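Local coordinates for protein AvrRpt2 (Erwinia amylovora, PDB 6HQZ) that serves as a type III effector of the fire blight pathogen, probably cutting host proteins as a papain-like C70 cysteine protease, and is linked to induced resistance in apple, at residues 21-24 with 25-29; 36-39 with 40-44; 57-60 with 61-64; 71-75 with 76-80. All coordinates share one frame; numbering follows the deposited sequence.

Contact 1 of 4, residues 21-24 with 25-29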
ATOM      1  N   TRP A  21      16.615  -3.095  19.353  1.00 26.77           N
ATOM      2  CA  TRP A  21      16.391  -4.283  18.493  1.00 28.36           C
ATOM      3  C   TRP A  21      15.227  -5.179  19.012  1.00 29.78           C
ATOM      4  O   TRP A  21      14.337  -5.634  18.230  1.00 29.80           O
ATOM      5  CB  TRP A  21      17.687  -5.081  18.325  1.00 30.73           C
ATOM      6  CG  TRP A  21      17.476  -6.533  17.818  1.00 33.46           C
ATOM      7  CD1 TRP A  21      17.296  -7.655  18.565  1.00 36.65           C
ATOM      8  CD2 TRP A  21      17.399  -6.937  16.458  1.00 34.21           C
ATOM      9  NE1 TRP A  21      17.116  -8.752  17.738  1.00 38.26           N
ATOM     10  CE2 TRP A  21      17.207  -8.338  16.439  1.00 36.88           C
ATOM     11  CE3 TRP A  21      17.555  -6.265  15.260  1.00 34.50           C
ATOM     12  CZ2 TRP A  21      17.090  -9.060  15.264  1.00 38.36           C
ATOM     13  CZ3 TRP A  21      17.441  -6.986  14.082  1.00 35.57           C
ATOM     14  CH2 TRP A  21      17.215  -8.359  14.093  1.00 38.16           C
ATOM     15  N   TYR A  22      15.256  -5.454  20.304  1.00 30.04           N
ATOM     16  CA  TYR A  22      14.270  -6.394  20.855  1.00 32.53           C
ATOM     17  C   TYR A  22      12.911  -5.741  20.831  1.00 30.89           C
ATOM     18  O   TYR A  22      11.911  -6.413  20.485  1.00 30.97           O
ATOM     19  CB  TYR A  22      14.637  -6.888  22.243  1.00 34.95           C
ATOM     20  CG  TYR A  22      15.946  -7.641  22.219  1.00 37.46           C
ATOM     21  CD1 TYR A  22      15.993  -8.959  21.749  1.00 39.49           C
ATOM     22  CD2 TYR A  22      17.145  -7.052  22.632  1.00 37.63           C
ATOM     23  CE1 TYR A  22      17.180  -9.681  21.712  1.00 41.44           C
ATOM     24  CE2 TYR A  22      18.346  -7.765  22.600  1.00 40.10           C
ATOM     25  CZ  TYR A  22      18.340  -9.084  22.150  1.00 41.78           C
ATOM     26  OH  TYR A  22      19.482  -9.794  22.087  1.00 44.66           O
ATOM     27  N   ALA A  23      12.874  -4.450  21.148  1.00 28.38           N
ATOM     28  CA  ALA A  23      11.611  -3.742  21.098  1.00 27.38           C
ATOM     29  C   ALA A  23      11.013  -3.701  19.686  1.00 25.95           C
ATOM     30  O   ALA A  23       9.803  -3.981  19.536  1.00 27.80           O
ATOM     31  CB  ALA A  23      11.718  -2.350  21.676  1.00 26.00           C
ATOM     32  N   CYS A  24      11.822  -3.344  18.678  1.00 24.44           N
ATOM     33  CA  CYS A  24      11.349  -3.236  17.315  1.00 25.03           C
ATOM     34  C   CYS A  24      10.889  -4.614  16.791  1.00 27.88           C
ATOM     35  O   CYS A  24       9.867  -4.700  16.146  1.00 27.73           O
ATOM     36  CB  CYS A  24      12.425  -2.604  16.392  1.00 25.78           C
ATOM     37  SG  CYS A  24      12.678  -0.846  16.762  1.00 24.32           S
ATOM     38  N   THR A  25      11.659  -5.651  17.027  1.00 28.49           N
ATOM     39  CA  THR A  25      11.295  -6.956  16.507  1.00 32.13           C
ATOM     40  C   THR A  25       9.978  -7.432  17.207  1.00 33.46           C
ATOM     41  O   THR A  25       9.111  -7.938  16.494  1.00 35.17           O
ATOM     42  CB  THR A  25      12.415  -7.992  16.625  1.00 33.44           C
ATOM     43  OG1 THR A  25      12.874  -8.036  17.965  1.00 34.62           O
ATOM     44  CG2 THR A  25      13.523  -7.689  15.730  1.00 31.63           C
ATOM     45  N   ARG A  26       9.796  -7.130  18.507  1.00 34.33           N
ATOM     46  CA  ARG A  26       8.536  -7.405  19.226  1.00 37.02           C
ATOM     47  C   ARG A  26       7.348  -6.605  18.652  1.00 34.88           C
ATOM     48  O   ARG A  26       6.248  -7.174  18.461  1.00 33.27           O
ATOM     49  CB  ARG A  26       8.637  -7.219  20.765  1.00 39.48           C
ATOM     50  CG  ARG A  26       7.686  -8.115  21.556  1.00 46.75           C
ATOM     51  CD  ARG A  26       8.035  -8.326  23.055  1.00 52.23           C
ATOM     52  NE  ARG A  26       9.417  -7.923  23.345  1.00 54.21           N
ATOM     53  CZ  ARG A  26       9.849  -7.344  24.464  1.00 55.88           C
ATOM     54  NH1 ARG A  26       9.038  -7.145  25.498  1.00 57.65           N
ATOM     55  NH2 ARG A  26      11.132  -6.999  24.546  1.00 54.39           N
ATOM     56  N   MET A  27       7.582  -5.341  18.286  1.00 30.32           N
ATOM     57  CA  MET A  27       6.551  -4.555  17.623  1.00 30.71           C
ATOM     58  C   MET A  27       6.158  -5.132  16.271  1.00 31.33           C
ATOM     59  O   MET A  27       5.007  -4.956  15.871  1.00 33.08           O
ATOM     60  CB  MET A  27       6.915  -3.084  17.500  1.00 27.65           C
ATOM     61  CG  MET A  27       7.023  -2.395  18.830  1.00 27.10           C
ATOM     62  SD  MET A  27       7.227  -0.615  18.664  1.00 25.05           S
ATOM     63  CE  MET A  27       8.992  -0.435  18.743  1.00 25.29           C
ATOM     64  N   LEU A  28       7.077  -5.841  15.618  1.00 31.54           N
ATOM     65  CA  LEU A  28       6.797  -6.494  14.319  1.00 33.98           C
ATOM     66  C   LEU A  28       6.063  -7.864  14.456  1.00 36.24           C
ATOM     67  O   LEU A  28       5.812  -8.527  13.433  1.00 36.57           O
ATOM     68  CB  LEU A  28       8.073  -6.679  13.505  1.00 33.67           C
ATOM     69  CG  LEU A  28       8.337  -5.651  12.403  1.00 32.96           C
ATOM     70  CD1 LEU A  28       8.318  -4.172  12.814  1.00 31.18           C
ATOM     71  CD2 LEU A  28       9.630  -5.986  11.691  1.00 33.66           C
ATOM     72  N   GLY A  29       5.843  -8.307  15.694  1.00 37.21           N
ATOM     73  CA  GLY A  29       5.186  -9.593  16.032  1.00 40.98           C
ATOM     74  C   GLY A  29       6.129 -10.759  16.369  1.00 42.78           C
ATOM     75  O   GLY A  29       5.656 -11.834  16.656  1.00 43.96           O
TER
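The backbone N-H groups of T25, R26, M27 and L28 bond to the carbonyls four residues back, W21 to C24, in the last turns of helix 19-27, the final bond less straight than the others. T25 N meets W21 O at 2.9 Å, at an N-H...O angle of 164°. The methyl CG2 of T25 sits over the face of the W21 indole. It lies 3.8 Å from the centroid of the six-membered ring and 12° off the ring normal, a CH-pi contact. The T25 hydroxyl turns back onto the helix. With chi1 at 53°, OG1 stands between its own N and carbonyl carbon, 2.8 Å from W21 O and 3.1 Å from Y22 O. Its one proton could serve either carbonyl. In this papain-like fold the helix packs against the antiparallel sheet. W21, C24 and T25 reach M94 on strand 93-98, and C24 and M27 reach V108 on strand 104-113. W21 NE1 is taken up by S34 O. M27 bends at chi3, and its methyl CE comes to 4.2 Å from C24 SG and 4.4 Å from A23 CB. On the exposed flank R26 folds back along Y22, its NH2 lying 4.2 Å from Y22 CB. The helix ends in a Schellman motif. G29 takes a positive phi, and its N bonds to R26 O at 3.0 Å.

Contact 2 of 4, residues 36-39 with 40-44; sequences PRLG and LPELY
P36 and L43 meet at the buried end of this contact, where the chain turns from a loop into helix 40-45. P36 CG lies 4.1 Å from L43 CD2, and the two side chains meet at a slant. L43 is set for this by its first torsion: CG is anti to the backbone N (chi1 175°), which carries it out from the helix, with CD2 toward the proline. P36 also rests on W21 of helix 19-27, and L43 leans on V58 of helix 49-65. The packed side is therefore a small apolar seam between three helices. L40 also faces inward, onto W104 and M106 of strand 104-113. G39 is the N-cap residue, and its carbonyl starts the helix. L43 N donates to G39 O at 3.1 Å with an N-H...O angle of 149°, and the donor lies in the carbonyl plane. The outer side is more open to solvent, though L38 and E42 still touch. They cross at about a right angle, with L38 CB 3.8 Å from E42 CB. L38 CD1 reaches E42 CG at 4.0 Å, and the leucine thus meets the aliphatic part of the glutamate and not its carboxylate. E42 bends at chi2 (76°), and this brings OE1 back over the start of the helix, 3.4 Å from G39 N. With a carboxylate lying beside the first turn, the positive end of the helix dipole would be partly offset, and the negative charge of E42 would probably be favoured there.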
ATOM      1  N   PRO A  36      22.021  -8.885  16.735  1.00 47.91           N
ATOM      2  CA  PRO A  36      23.346  -8.646  16.218  1.00 50.06           C
ATOM      3  C   PRO A  36      24.361  -8.592  17.353  1.00 53.29           C
ATOM      4  O   PRO A  36      24.087  -8.059  18.449  1.00 53.27           O
ATOM      5  CB  PRO A  36      23.197  -7.315  15.522  1.00 47.34           C
ATOM      6  CG  PRO A  36      21.728  -7.291  15.135  1.00 45.71           C
ATOM      7  CD  PRO A  36      21.089  -7.815  16.361  1.00 45.75           C
ATOM      8  N   ARG A  37      25.503  -9.180  17.076  1.00 55.07           N
ATOM      9  CA  ARG A  37      26.491  -9.468  18.089  1.00 58.82           C
ATOM     10  C   ARG A  37      27.229  -8.167  18.428  1.00 56.98           C
ATOM     11  O   ARG A  37      27.644  -7.929  19.569  1.00 57.10           O
ATOM     12  CB  ARG A  37      27.439 -10.541  17.548  1.00 62.56           C
ATOM     13  CG  ARG A  37      28.276 -11.253  18.602  1.00 68.33           C
ATOM     14  CD  ARG A  37      29.502 -11.950  18.014  1.00 71.93           C
ATOM     15  NE  ARG A  37      30.669 -11.828  18.914  1.00 77.38           N
ATOM     16  CZ  ARG A  37      31.527 -10.795  18.959  1.00 77.93           C
ATOM     17  NH1 ARG A  37      31.402  -9.735  18.151  1.00 75.81           N
ATOM     18  NH2 ARG A  37      32.532 -10.815  19.831  1.00 81.61           N
ATOM     19  N   LEU A  38      27.402  -7.320  17.416  1.00 54.90           N
ATOM     20  CA  LEU A  38      27.994  -6.017  17.646  1.00 53.81           C
ATOM     21  C   LEU A  38      26.814  -5.000  17.682  1.00 48.87           C
ATOM     22  O   LEU A  38      25.630  -5.328  17.420  1.00 48.75           O
ATOM     23  CB  LEU A  38      29.101  -5.686  16.601  1.00 54.55           C
ATOM     24  CG  LEU A  38      30.419  -6.500  16.494  1.00 59.15           C
ATOM     25  CD1 LEU A  38      31.235  -6.026  15.287  1.00 59.44           C
ATOM     26  CD2 LEU A  38      31.314  -6.488  17.747  1.00 61.17           C
ATOM     27  N   GLY A  39      27.156  -3.777  18.020  1.00 45.93           N
ATOM     28  CA  GLY A  39      26.191  -2.728  18.184  1.00 42.78           C
ATOM     29  C   GLY A  39      25.597  -2.193  16.909  1.00 39.96           C
ATOM     30  O   GLY A  39      25.819  -2.692  15.780  1.00 38.30           O
ATOM     31  N   LEU A  40      24.839  -1.141  17.125  1.00 37.22           N
ATOM     32  CA  LEU A  40      24.159  -0.449  16.074  1.00 36.80           C
ATOM     33  C   LEU A  40      25.066   0.206  15.010  1.00 35.46           C
ATOM     34  O   LEU A  40      24.772   0.069  13.788  1.00 32.30           O
ATOM     35  CB  LEU A  40      23.250   0.592  16.691  1.00 36.96           C
ATOM     36  CG  LEU A  40      22.055   0.034  17.438  1.00 39.50           C
ATOM     37  CD1 LEU A  40      21.103   1.177  17.776  1.00 41.29           C
ATOM     38  CD2 LEU A  40      21.301  -0.995  16.623  1.00 37.55           C
ATOM     39  N   PRO A  41      26.105   0.953  15.445  1.00 36.70           N
ATOM     40  CA  PRO A  41      27.017   1.513  14.419  1.00 38.22           C
ATOM     41  C   PRO A  41      27.598   0.470  13.467  1.00 38.94           C
ATOM     42  O   PRO A  41      27.693   0.727  12.272  1.00 39.62           O
ATOM     43  CB  PRO A  41      28.155   2.146  15.225  1.00 40.25           C
ATOM     44  CG  PRO A  41      27.697   2.179  16.644  1.00 40.76           C
ATOM     45  CD  PRO A  41      26.471   1.383  16.820  1.00 38.45           C
ATOM     46  N   GLU A  42      27.897  -0.698  14.000  1.00 38.70           N
ATOM     47  CA  GLU A  42      28.485  -1.766  13.192  1.00 41.19           C
ATOM     48  C   GLU A  42      27.461  -2.432  12.254  1.00 39.38           C
ATOM     49  O   GLU A  42      27.769  -2.840  11.112  1.00 39.82           O
ATOM     50  CB  GLU A  42      29.204  -2.754  14.108  1.00 44.83           C
ATOM     51  CG  GLU A  42      30.415  -2.117  14.811  1.00 48.79           C
ATOM     52  CD  GLU A  42      30.079  -1.183  15.984  1.00 49.72           C
ATOM     53  OE1 GLU A  42      28.967  -1.311  16.583  1.00 47.83           O
ATOM     54  OE2 GLU A  42      30.959  -0.325  16.310  1.00 53.50           O
ATOM     55  N   LEU A  43      26.242  -2.528  12.758  1.00 36.74           N
ATOM     56  CA  LEU A  43      25.140  -3.063  12.013  1.00 36.90           C
ATOM     57  C   LEU A  43      24.791  -2.101  10.874  1.00 35.30           C
ATOM     58  O   LEU A  43      24.497  -2.568   9.791  1.00 35.13           O
ATOM     59  CB  LEU A  43      23.922  -3.260  12.926  1.00 35.28           C
ATOM     60  CG  LEU A  43      22.626  -3.704  12.245  1.00 34.98           C
ATOM     61  CD1 LEU A  43      22.878  -5.037  11.599  1.00 36.66           C
ATOM     62  CD2 LEU A  43      21.452  -3.746  13.196  1.00 33.18           C
ATOM     63  N   TYR A  44      24.834  -0.780  11.111  1.00 33.03           N
ATOM     64  CA  TYR A  44      24.253   0.163  10.143  1.00 33.09           C
ATOM     65  C   TYR A  44      25.234   1.005   9.385  1.00 34.34           C
ATOM     66  O   TYR A  44      24.876   1.629   8.353  1.00 34.60           O
ATOM     67  CB  TYR A  44      23.234   1.070  10.839  1.00 31.28           C
ATOM     68  CG  TYR A  44      21.977   0.363  11.139  1.00 29.76           C
ATOM     69  CD1 TYR A  44      21.223  -0.223  10.140  1.00 29.61           C
ATOM     70  CD2 TYR A  44      21.520   0.245  12.437  1.00 30.11           C
ATOM     71  CE1 TYR A  44      20.048  -0.924  10.421  1.00 29.85           C
ATOM     72  CE2 TYR A  44      20.358  -0.433  12.728  1.00 30.53           C
ATOM     73  CZ  TYR A  44      19.594  -1.023  11.731  1.00 30.30           C
ATOM     74  OH  TYR A  44      18.425  -1.729  12.029  1.00 29.24           O
TER

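Contact 3 of 4, residues 57-60 with 61-64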
ATOM      1  N   ASP A  57      26.053 -11.987   9.667  1.00 53.51           N
ATOM      2  CA  ASP A  57      25.280 -12.152  10.907  1.00 53.94           C
ATOM      3  C   ASP A  57      23.820 -11.766  10.757  1.00 50.07           C
ATOM      4  O   ASP A  57      22.922 -12.485  11.167  1.00 50.78           O
ATOM      5  CB  ASP A  57      25.865 -11.306  12.042  1.00 54.48           C
ATOM      6  CG  ASP A  57      27.166 -11.836  12.560  1.00 58.83           C
ATOM      7  OD1 ASP A  57      27.529 -13.002  12.279  1.00 64.09           O
ATOM      8  OD2 ASP A  57      27.855 -11.061  13.275  1.00 61.58           O
ATOM      9  N   VAL A  58      23.579 -10.630  10.153  1.00 46.83           N
ATOM     10  CA  VAL A  58      22.213 -10.193   9.937  1.00 44.39           C
ATOM     11  C   VAL A  58      21.420 -11.030   8.925  1.00 44.08           C
ATOM     12  O   VAL A  58      20.231 -11.232   9.110  1.00 42.32           O
ATOM     13  CB  VAL A  58      22.183  -8.729   9.504  1.00 43.03           C
ATOM     14  CG1 VAL A  58      20.764  -8.248   9.265  1.00 41.53           C
ATOM     15  CG2 VAL A  58      22.785  -7.889  10.610  1.00 43.45           C
ATOM     16  N   LEU A  59      22.047 -11.469   7.838  1.00 44.96           N
ATOM     17  CA  LEU A  59      21.350 -12.366   6.898  1.00 46.37           C
ATOM     18  C   LEU A  59      20.924 -13.664   7.580  1.00 47.97           C
ATOM     19  O   LEU A  59      19.803 -14.155   7.363  1.00 47.15           O
ATOM     20  CB  LEU A  59      22.180 -12.647   5.627  1.00 47.82           C
ATOM     21  CG  LEU A  59      22.212 -11.444   4.671  1.00 46.36           C
ATOM     22  CD1 LEU A  59      23.125 -11.715   3.511  1.00 47.43           C
ATOM     23  CD2 LEU A  59      20.804 -11.057   4.183  1.00 45.66           C
ATOM     24  N   ARG A  60      21.813 -14.202   8.407  1.00 49.88           N
ATOM     25  CA  ARG A  60      21.489 -15.386   9.206  1.00 52.64           C
ATOM     26  C   ARG A  60      20.253 -15.180  10.108  1.00 51.23           C
ATOM     27  O   ARG A  60      19.343 -16.021  10.141  1.00 52.90           O
ATOM     28  CB  ARG A  60      22.677 -15.790  10.065  1.00 54.63           C
ATOM     29  CG  ARG A  60      22.430 -17.064  10.864  1.00 58.52           C
ATOM     30  CD  ARG A  60      23.240 -17.091  12.132  1.00 59.99           C
ATOM     31  NE  ARG A  60      24.624 -17.421  11.837  1.00 63.06           N
ATOM     32  CZ  ARG A  60      25.477 -17.980  12.710  1.00 67.53           C
ATOM     33  NH1 ARG A  60      25.108 -18.245  13.972  1.00 68.53           N
ATOM     34  NH2 ARG A  60      26.727 -18.277  12.330  1.00 69.74           N
ATOM     35  N   LEU A  61      20.243 -14.100  10.866  1.00 48.66           N
ATOM     36  CA  LEU A  61      19.077 -13.758  11.700  1.00 47.99           C
ATOM     37  C   LEU A  61      17.804 -13.689  10.892  1.00 46.76           C
ATOM     38  O   LEU A  61      16.787 -14.275  11.275  1.00 48.18           O
ATOM     39  CB  LEU A  61      19.280 -12.427  12.451  1.00 46.60           C
ATOM     40  CG  LEU A  61      19.891 -12.509  13.843  1.00 49.18           C
ATOM     41  CD1 LEU A  61      20.541 -11.184  14.251  1.00 48.08           C
ATOM     42  CD2 LEU A  61      18.841 -12.921  14.861  1.00 50.20           C
ATOM     43  N   MET A  62      17.872 -12.978   9.761  1.00 45.20           N
ATOM     44  CA  MET A  62      16.740 -12.829   8.842  1.00 45.50           C
ATOM     45  C   MET A  62      16.193 -14.213   8.386  1.00 49.69           C
ATOM     46  O   MET A  62      14.973 -14.477   8.490  1.00 50.62           O
ATOM     47  CB  MET A  62      17.146 -11.939   7.647  1.00 44.11           C
ATOM     48  CG  MET A  62      17.334 -10.477   7.989  1.00 42.64           C
ATOM     49  SD  MET A  62      18.294  -9.562   6.761  1.00 42.57           S
ATOM     50  CE  MET A  62      17.265  -9.808   5.294  1.00 42.56           C
ATOM     51  N   ARG A  63      17.095 -15.095   7.944  1.00 51.63           N
ATOM     52  CA  ARG A  63      16.743 -16.453   7.541  1.00 55.43           C
ATOM     53  C   ARG A  63      16.065 -17.183   8.692  1.00 56.73           C
ATOM     54  O   ARG A  63      15.019 -17.777   8.513  1.00 58.90           O
ATOM     55  CB  ARG A  63      18.002 -17.198   7.109  1.00 58.99           C
ATOM     56  CG  ARG A  63      17.831 -18.635   6.602  1.00 64.62           C
ATOM     57  CD  ARG A  63      19.124 -19.260   6.032  1.00 68.16           C
ATOM     58  NE  ARG A  63      19.806 -18.226   5.267  1.00 67.74           N
ATOM     59  CZ  ARG A  63      20.883 -17.507   5.645  1.00 66.32           C
ATOM     60  NH1 ARG A  63      21.551 -17.781   6.770  1.00 67.74           N
ATOM     61  NH2 ARG A  63      21.339 -16.545   4.831  1.00 61.74           N
ATOM     62  N   ASN A  64      16.660 -17.106   9.875  1.00 56.28           N
ATOM     63  CA  ASN A  64      16.177 -17.814  11.065  1.00 57.67           C
ATOM     64  C   ASN A  64      14.898 -17.322  11.679  1.00 55.72           C
ATOM     65  O   ASN A  64      14.214 -18.132  12.318  1.00 57.98           O
ATOM     66  CB  ASN A  64      17.256 -17.842  12.153  1.00 58.32           C
ATOM     67  CG  ASN A  64      18.382 -18.785  11.790  1.00 61.73           C
ATOM     68  OD1 ASN A  64      18.294 -19.466  10.786  1.00 63.83           O
ATOM     69  ND2 ASN A  64      19.441 -18.824  12.585  1.00 63.34           N
TER
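M62 carries the apolar side of this contact: its CG is anti to the carbonyl carbon (chi1 -71°), and with an extended chi2 (162°) this brings SD alongside V58, while the bend at chi3 turns CE to L59. The segments are consecutive turns of helix 49-65 in the papain-like domain. Four i to i+4 backbone bonds join them, all close to straight, such as R63 N to L59 O at 2.9 Å and N64 N to R60 O at 2.9 Å. M62 SD lies 3.8 Å from V58 CG1 and 3.9 Å from L59 CD2, crossing both side chains at an angle. M62 CE also touches L59 CD2. V58 is the buried partner here and extends this apolar side to H147, while L61 leans on P36 of the loop before helix 40-45. The exposed flank is polar. R60 and N64 lie side by side and point the same way, with R60 CG 3.9 Å from N64 ND2. The guanidinium and amide planes are turned 50° apart. R63 bends at chi3, and its guanidinium curls back over the helix backbone. L59 O stands over one face of that group, toward its rim, although it already accepts the bond from R63 N. R63 NH1 comes 3.4 Å from R60 CA, while the nearest charged nitrogens of the two arginines, R60 NE and R63 NH1, stay 5.9 Å apart.

Contact 4 of 4, residues 71-75 with 76-80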
ATOM      1  N   SER A  71      14.334  -3.505  -0.703  1.00 34.14           N
ATOM      2  CA  SER A  71      15.311  -3.085  -1.685  1.00 35.33           C
ATOM      3  C   SER A  71      15.359  -1.604  -1.736  1.00 34.24           C
ATOM      4  O   SER A  71      14.362  -0.948  -2.066  1.00 34.26           O
ATOM      5  CB  SER A  71      14.959  -3.561  -3.091  1.00 38.95           C
ATOM      6  OG  SER A  71      15.078  -4.940  -3.100  1.00 42.68           O
ATOM      7  N   LEU A  72      16.517  -1.071  -1.385  1.00 33.04           N
ATOM      8  CA  LEU A  72      16.712   0.348  -1.317  1.00 31.66           C
ATOM      9  C   LEU A  72      16.876   1.002  -2.664  1.00 33.40           C
ATOM     10  O   LEU A  72      17.643   0.535  -3.501  1.00 32.92           O
ATOM     11  CB  LEU A  72      17.936   0.666  -0.450  1.00 31.28           C
ATOM     12  CG  LEU A  72      17.774   0.159   0.993  1.00 29.75           C
ATOM     13  CD1 LEU A  72      19.041   0.501   1.776  1.00 29.51           C
ATOM     14  CD2 LEU A  72      16.568   0.763   1.718  1.00 29.98           C
ATOM     15  N   PRO A  73      16.239   2.143  -2.860  1.00 33.40           N
ATOM     16  CA  PRO A  73      16.392   2.813  -4.155  1.00 36.28           C
ATOM     17  C   PRO A  73      17.779   3.448  -4.365  1.00 36.56           C
ATOM     18  O   PRO A  73      18.411   3.969  -3.428  1.00 33.83           O
ATOM     19  CB  PRO A  73      15.320   3.910  -4.082  1.00 37.18           C
ATOM     20  CG  PRO A  73      15.107   4.136  -2.641  1.00 34.03           C
ATOM     21  CD  PRO A  73      15.262   2.825  -2.003  1.00 32.52           C
ATOM     22  N   GLU A  74      18.214   3.408  -5.607  1.00 38.16           N
ATOM     23  CA  GLU A  74      19.521   3.898  -6.023  1.00 40.70           C
ATOM     24  C   GLU A  74      19.657   5.363  -5.728  1.00 39.85           C
ATOM     25  O   GLU A  74      20.744   5.835  -5.439  1.00 39.02           O
ATOM     26  CB  GLU A  74      19.723   3.703  -7.529  1.00 45.98           C
ATOM     27  CG  GLU A  74      20.672   2.613  -7.926  1.00 50.13           C
ATOM     28  CD  GLU A  74      20.860   2.524  -9.459  1.00 54.78           C
ATOM     29  OE1 GLU A  74      21.252   3.542 -10.149  1.00 57.98           O
ATOM     30  OE2 GLU A  74      20.642   1.390  -9.978  1.00 58.74           O
ATOM     31  N   SER A  75      18.529   6.078  -5.810  1.00 38.91           N
ATOM     32  CA  SER A  75      18.480   7.516  -5.668  1.00 38.28           C
ATOM     33  C   SER A  75      18.703   7.928  -4.212  1.00 35.31           C
ATOM     34  O   SER A  75      18.862   9.100  -3.938  1.00 34.50           O
ATOM     35  CB  SER A  75      17.074   7.983  -6.070  1.00 39.05           C
ATOM     36  OG  SER A  75      16.133   7.321  -5.201  1.00 37.78           O
ATOM     37  N   ARG A  76      18.658   6.975  -3.274  1.00 34.90           N
ATOM     38  CA  ARG A  76      18.719   7.288  -1.844  1.00 33.92           C
ATOM     39  C   ARG A  76      17.628   8.257  -1.405  1.00 34.09           C
ATOM     40  O   ARG A  76      17.881   9.160  -0.593  1.00 32.39           O
ATOM     41  CB  ARG A  76      20.061   7.894  -1.466  1.00 36.43           C
ATOM     42  CG  ARG A  76      21.287   7.147  -1.903  1.00 40.72           C
ATOM     43  CD  ARG A  76      21.668   6.126  -0.891  1.00 42.05           C
ATOM     44  NE  ARG A  76      23.097   6.011  -0.543  1.00 44.37           N
ATOM     45  CZ  ARG A  76      23.770   6.761   0.339  1.00 42.61           C
ATOM     46  NH1 ARG A  76      23.293   7.859   0.910  1.00 42.47           N
ATOM     47  NH2 ARG A  76      24.981   6.395   0.620  1.00 45.77           N
ATOM     48  N   GLN A  77      16.422   8.085  -1.939  1.00 33.77           N
ATOM     49  CA  GLN A  77      15.284   8.879  -1.536  1.00 34.42           C
ATOM     50  C   GLN A  77      13.975   8.058  -1.736  1.00 33.57           C
ATOM     51  O   GLN A  77      13.788   7.472  -2.772  1.00 34.24           O
ATOM     52  CB  GLN A  77      15.254  10.081  -2.450  1.00 40.41           C
ATOM     53  CG  GLN A  77      14.597  11.318  -1.937  1.00 44.71           C
ATOM     54  CD  GLN A  77      15.013  12.509  -2.785  1.00 50.40           C
ATOM     55  OE1 GLN A  77      15.867  13.333  -2.382  1.00 53.73           O
ATOM     56  NE2 GLN A  77      14.467  12.579  -3.978  1.00 53.03           N
ATOM     57  N   PHE A  78      13.090   8.033  -0.755  1.00 31.24           N
ATOM     58  CA  PHE A  78      11.740   7.513  -0.862  1.00 31.91           C
ATOM     59  C   PHE A  78      10.745   8.648  -0.959  1.00 32.98           C
ATOM     60  O   PHE A  78      10.883   9.696  -0.301  1.00 32.97           O
ATOM     61  CB  PHE A  78      11.348   6.673   0.377  1.00 30.77           C
ATOM     62  CG  PHE A  78      12.015   5.348   0.459  1.00 28.83           C
ATOM     63  CD1 PHE A  78      11.573   4.306  -0.273  1.00 31.07           C
ATOM     64  CD2 PHE A  78      13.096   5.147   1.304  1.00 28.13           C
ATOM     65  CE1 PHE A  78      12.202   3.086  -0.226  1.00 30.97           C
ATOM     66  CE2 PHE A  78      13.733   3.942   1.365  1.00 26.86           C
ATOM     67  CZ  PHE A  78      13.261   2.901   0.652  1.00 29.95           C
ATOM     68  N   SER A  79       9.666   8.391  -1.692  1.00 33.79           N
ATOM     69  CA  SER A  79       8.512   9.268  -1.653  1.00 34.65           C
ATOM     70  C   SER A  79       7.554   8.816  -0.550  1.00 33.50           C
ATOM     71  O   SER A  79       7.544   7.634  -0.120  1.00 31.92           O
ATOM     72  CB  SER A  79       7.804   9.259  -2.993  1.00 36.34           C
ATOM     73  OG  SER A  79       7.360   7.947  -3.272  1.00 37.15           O
ATOM     74  N   ALA A  80       6.735   9.767  -0.108  1.00 35.24           N
ATOM     75  CA  ALA A  80       5.570   9.466   0.746  1.00 34.71           C
ATOM     76  C   ALA A  80       4.754   8.316   0.176  1.00 36.50           C
ATOM     77  O   ALA A  80       4.464   7.361   0.912  1.00 37.04           O
ATOM     78  CB  ALA A  80       4.689  10.713   0.943  1.00 36.43           C
TER
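P73 sets the CG and CD corner of its ring over one face of the F78 phenyl. Its CG is 4.0 Å from the ring centroid and 15° off the normal, a CH-pi contact shifted toward the rim. P73 CD comes closer still, 3.3 Å from F78 CZ, and the two side chains cross at about a right angle. L72 reaches the same ring from another direction. Its CD2 sits at the edge, near the ring plane, 4.1 Å from F78 CZ. F78 reaches back to both residues because its CG is anti to the carbonyl carbon (chi1 -72°). The chain between them bends through a type I beta turn from P73 to R76, within the long loop that joins strand 67-69 to helix 80-90. R76 N closes the turn on P73 O at 3.0 Å. The donor stands well above the carbonyl plane, 56° out of it. S75 adds a second tie just past the turn. Its OG accepts a weak, bent bond from Q77 N at 3.4 Å. F78 is buried at the inner side of the loop, against F137 of helix 134-140, M149 of strand 149-152 and L83 of helix 80-90. F78 N bonds to N138 OD1. S79 follows as the N-cap of helix 80-90, its OG accepting from E82 N.

Contacts 1, 2 and 3 form one connected cluster, while contact 4 stands apart, its nearest atoms about 9 Å from contacts 2 and 3. Contact 1 is buried, contacts 2 and 3 are partly buried, and contact 4 lies at the surface. W21 of contact 1 touches both P36 of contact 2 and L61 of contact 3, and L43 of contact 2 packs on V58 of contact 3. Contacts 1 and 3 each lie along a single helix, 19-27 and 49-65; the first rests on the sheet, whereas the second keeps an arginine-rich outer flank. Contact 2 starts a helix. Contact 4 is a surface loop turn, closed by a backbone bond, with proline and leucine packed on its one buried residue, F78.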